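Local coordinates for alcohol dehydrogenase superfamily protein (Novosphingobium aromaticivorans, PDB 3GAZ) that is probably an oxidoreductase of the medium-chain alcohol dehydrogenase superfamily that uses a nicotinamide cofactor, likely NADP(H), at residues A[278-281]-A[282-286]; A[137-140]-A[141-145]. All blocks are in the same frame, centred on the assembly; numbering follows the deposited sequence.

Interaction 1: A[278-281]-A[282-286]; sequences LAHF and GEMLR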
# COMPACT_ATOMS: atom_id res chain seq x y z
N LEU A 278 11.78 -9.21 -2.88
CA LEU A 278 12.29 -8.40 -1.78
C LEU A 278 13.76 -8.67 -1.48
O LEU A 278 14.52 -7.75 -1.19
CB LEU A 278 11.47 -8.63 -0.52
CG LEU A 278 10.48 -7.53 -0.12
CD1 LEU A 278 9.52 -7.25 -1.27
CD2 LEU A 278 9.71 -7.97 1.13
N ALA A 279 14.15 -9.94 -1.54
CA ALA A 279 15.53 -10.33 -1.26
C ALA A 279 16.53 -9.70 -2.22
O ALA A 279 17.68 -9.43 -1.85
CB ALA A 279 15.66 -11.84 -1.28
N HIS A 280 16.11 -9.48 -3.46
CA HIS A 280 16.99 -8.89 -4.47
C HIS A 280 17.45 -7.49 -4.06
O HIS A 280 18.54 -7.06 -4.43
CB HIS A 280 16.25 -8.83 -5.82
CG HIS A 280 17.11 -8.43 -6.97
ND1 HIS A 280 18.34 -9.01 -7.23
CD2 HIS A 280 16.92 -7.52 -7.96
CE1 HIS A 280 18.85 -8.48 -8.32
NE2 HIS A 280 18.01 -7.57 -8.78
N PHE A 281 16.63 -6.79 -3.28
CA PHE A 281 16.98 -5.44 -2.84
C PHE A 281 18.21 -5.45 -1.94
O PHE A 281 19.18 -4.74 -2.23
CB PHE A 281 15.80 -4.80 -2.11
CG PHE A 281 14.89 -4.01 -3.01
CD1 PHE A 281 14.80 -4.31 -4.37
CD2 PHE A 281 14.13 -2.96 -2.51
CE1 PHE A 281 13.97 -3.57 -5.21
CE2 PHE A 281 13.30 -2.22 -3.34
CZ PHE A 281 13.22 -2.53 -4.70
N GLY A 282 18.17 -6.23 -0.87
CA GLY A 282 19.31 -6.30 0.02
C GLY A 282 20.54 -6.79 -0.72
O GLY A 282 21.67 -6.38 -0.43
N GLU A 283 20.33 -7.68 -1.68
CA GLU A 283 21.43 -8.22 -2.46
C GLU A 283 22.10 -7.12 -3.27
O GLU A 283 23.33 -7.02 -3.30
CB GLU A 283 20.93 -9.33 -3.39
CG GLU A 283 20.51 -10.60 -2.67
CD GLU A 283 21.62 -11.20 -1.83
OE1 GLU A 283 21.77 -10.78 -0.66
OE2 GLU A 283 22.34 -12.09 -2.33
N MSE A 284 21.30 -6.28 -3.93
CA MSE A 284 21.86 -5.19 -4.73
C MSE A 284 22.60 -4.20 -3.83
O MSE A 284 23.65 -3.68 -4.21
CB MSE A 284 20.75 -4.46 -5.51
CG MSE A 284 20.24 -5.20 -6.77
SE MSE A 284 19.05 -4.26 -7.80
CE MSE A 284 17.55 -4.42 -6.76
N LEU A 285 22.08 -3.95 -2.63
CA LEU A 285 22.74 -3.02 -1.71
C LEU A 285 24.06 -3.58 -1.20
O LEU A 285 24.94 -2.83 -0.77
CB LEU A 285 21.80 -2.67 -0.55
CG LEU A 285 20.55 -1.88 -1.00
CD1 LEU A 285 19.68 -1.54 0.20
CD2 LEU A 285 20.97 -0.60 -1.72
N ARG A 286 24.20 -4.90 -1.27
CA ARG A 286 25.44 -5.56 -0.86
C ARG A 286 26.47 -5.30 -1.96
O ARG A 286 27.66 -5.16 -1.69
CB ARG A 286 25.20 -7.06 -0.70
CG ARG A 286 25.18 -7.50 0.74
CD ARG A 286 24.12 -8.56 0.97
NE ARG A 286 23.31 -8.18 2.11
CZ ARG A 286 22.01 -8.41 2.22
NH1 ARG A 286 21.34 -9.03 1.26
NH2 ARG A 286 21.37 -8.00 3.31
O HOH W 1 18.18 -9.62 0.80
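The selenomethionine at Met284 lies against the imidazole of His280 one helical turn earlier, with CG 4.0 Å from the centre of the His280 ring and over its face in a CH-pi contact. The selenium atom SE reaches the same ring obliquely. With CG of His280 anti to the backbone N (chi1 -172°), the imidazole reaches forward along the helix to Met284, whose chain bends at its last torsion (chi3 -76°). Its methyl touches both rings: CE of Met284 is 3.4 Å from CD2 of His280 and meets Phe281 obliquely, 3.6 Å from its CD1. Phe281 also packs on Leu94, Thr271 and Leu272, and Met284 continues onto Ile136 and Trp139 of helix 132-145. Beneath the side chains run regular i to i+4 helical bonds, such as Met284 N to His280 O at 2.9 Å. All this belongs to the start of helix 278-293, which follows the last strand of the parallel, Rossmann-type sheet and packs here between that half of the chain and strand 90-94. The polar end of His280 is engaged too, NE2 being hydrogen-bonded to Asp144. Replacing His280 by an alanine is likely to leave that aspartate without its imidazole partner and the Met284 chain without the ring face it lies on. The other side of the helix is looser and wetter. There Glu283 is exposed, and Arg286 NH1 forms a salt bridge with Glu283 OE1 at 2.6 Å, the carboxylate oxygen lying 17° out of the guanidinium plane. A water molecule between this arginine and the main chain lies 2.7 Å from Ala279 O and accepts from Arg286 NH1. Ala279 O also receives the amide of Glu283.

Interaction 2: A[137-140]-A[141-145]; sequences TAWE and GLVDR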
# COMPACT_ATOMS: atom_id res chain seq x y z
N THR A 137 17.97 1.54 -8.83
CA THR A 137 17.41 1.94 -10.12
C THR A 137 18.48 1.78 -11.20
O THR A 137 18.24 1.18 -12.25
CB THR A 137 16.91 3.40 -10.08
OG1 THR A 137 15.85 3.51 -9.12
CG2 THR A 137 16.40 3.83 -11.44
N ALA A 138 19.68 2.29 -10.92
CA ALA A 138 20.79 2.20 -11.86
C ALA A 138 21.17 0.75 -12.14
O ALA A 138 21.46 0.38 -13.28
CB ALA A 138 22.00 2.95 -11.30
N TRP A 139 21.18 -0.06 -11.09
CA TRP A 139 21.54 -1.47 -11.21
C TRP A 139 20.54 -2.30 -12.00
O TRP A 139 20.94 -3.14 -12.82
CB TRP A 139 21.72 -2.08 -9.81
CG TRP A 139 22.23 -3.48 -9.82
CD1 TRP A 139 21.50 -4.63 -10.00
CD2 TRP A 139 23.59 -3.89 -9.66
NE1 TRP A 139 22.33 -5.73 -9.96
CE2 TRP A 139 23.62 -5.31 -9.75
CE3 TRP A 139 24.79 -3.21 -9.45
CZ2 TRP A 139 24.80 -6.04 -9.64
CZ3 TRP A 139 25.98 -3.94 -9.34
CH2 TRP A 139 25.97 -5.35 -9.43
N GLU A 140 19.25 -2.08 -11.77
CA GLU A 140 18.25 -2.86 -12.50
C GLU A 140 18.36 -2.61 -13.99
O GLU A 140 18.12 -3.51 -14.79
CB GLU A 140 16.84 -2.52 -12.02
CG GLU A 140 16.62 -2.77 -10.54
CD GLU A 140 15.16 -2.94 -10.17
OE1 GLU A 140 14.31 -2.19 -10.71
OE2 GLU A 140 14.86 -3.82 -9.34
N GLY A 141 18.72 -1.38 -14.37
CA GLY A 141 18.83 -1.06 -15.77
C GLY A 141 20.11 -1.55 -16.41
O GLY A 141 20.09 -2.20 -17.46
N LEU A 142 21.23 -1.26 -15.76
CA LEU A 142 22.55 -1.64 -16.27
C LEU A 142 22.89 -3.12 -16.18
O LEU A 142 23.54 -3.66 -17.07
CB LEU A 142 23.64 -0.85 -15.54
CG LEU A 142 23.66 0.67 -15.70
CD1 LEU A 142 24.69 1.26 -14.74
CD2 LEU A 142 23.99 1.03 -17.15
N VAL A 143 22.47 -3.77 -15.10
CA VAL A 143 22.79 -5.18 -14.91
C VAL A 143 21.64 -6.13 -15.18
O VAL A 143 21.73 -6.97 -16.08
CB VAL A 143 23.34 -5.41 -13.49
CG1 VAL A 143 23.76 -6.87 -13.31
CG2 VAL A 143 24.53 -4.49 -13.23
N ASP A 144 20.56 -6.02 -14.42
CA ASP A 144 19.42 -6.90 -14.61
C ASP A 144 18.87 -6.89 -16.04
O ASP A 144 18.70 -7.94 -16.66
CB ASP A 144 18.29 -6.55 -13.63
CG ASP A 144 18.67 -6.80 -12.18
OD1 ASP A 144 19.49 -7.71 -11.93
OD2 ASP A 144 18.14 -6.11 -11.29
N ARG A 145 18.60 -5.70 -16.58
CA ARG A 145 18.07 -5.62 -17.93
C ARG A 145 19.12 -5.67 -19.05
O ARG A 145 19.02 -6.49 -19.96
CB ARG A 145 17.23 -4.34 -18.10
CG ARG A 145 15.93 -4.29 -17.29
CD ARG A 145 14.93 -5.37 -17.71
NE ARG A 145 15.22 -6.67 -17.10
CZ ARG A 145 15.05 -6.94 -15.81
NH1 ARG A 145 14.59 -6.01 -14.98
NH2 ARG A 145 15.34 -8.15 -15.34
O HOH W 2 21.67 -8.44 -10.32
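Trp139 O is gripped by two amides, Val143 N at 2.8 Å and, more weakly, Asp144 N at 3.3 Å. The second bond marks a widening of the helix into a pi-type turn over 141-145, where Arg145 N likewise reaches back five residues to Glu140 O, at 2.9 Å. Beside this turn the indole of Trp139 is held on a face and at an edge. CG2 of Val143 sits over the six-membered ring, 3.7 Å from its centre and 12° off the ring normal, a CH-pi contact. The chi1 of Trp139, -174°, swings the indole out beside Val143 so that one face meets this methyl. At the ring edge a water lies in the indole plane, accepting from Trp139 NE1 at 2.8 Å and donating to Asp144 OD1 at the same distance; it thus joins two side chains five residues apart and probably restricts rotation of both. The carboxylate of Asp144 stands steeply to the indole, their planes 77° apart. Its OD2 is 4.5 Å from Glu140 OE2, a proximity of like charges probably eased by their outside partners, His280 for Asp144 and Thr268 for Glu140. Around the closing turns of helix 132-145, Ala138 packs on helix 162-173, Leu142 on strand 217-222 of the parallel sheet, and Trp139 on helix 278-293.

Interaction 2 comes first along the chain, at the end of helix 132-145, and interaction 1 much later, at the start of helix 278-293. Their centres are nonetheless only 13 Å apart, because the two helices pack against each other and the contacts meet directly. His280 NE2 probably hydrogen-bonds Asp144 OD2 at 2.9 Å, while Met284 SE packs 3.3 Å from Trp139 CD1. In sequence the six-stranded parallel sheet lies between them: helix 132-145 precedes its first strand, 153-157, and helix 278-293 follows its last, 262-265. Strand 90-94 of the mixed, eight-stranded sheet borders interaction 1, which places the helix pair where the Rossmann-type region meets that mixed sheet.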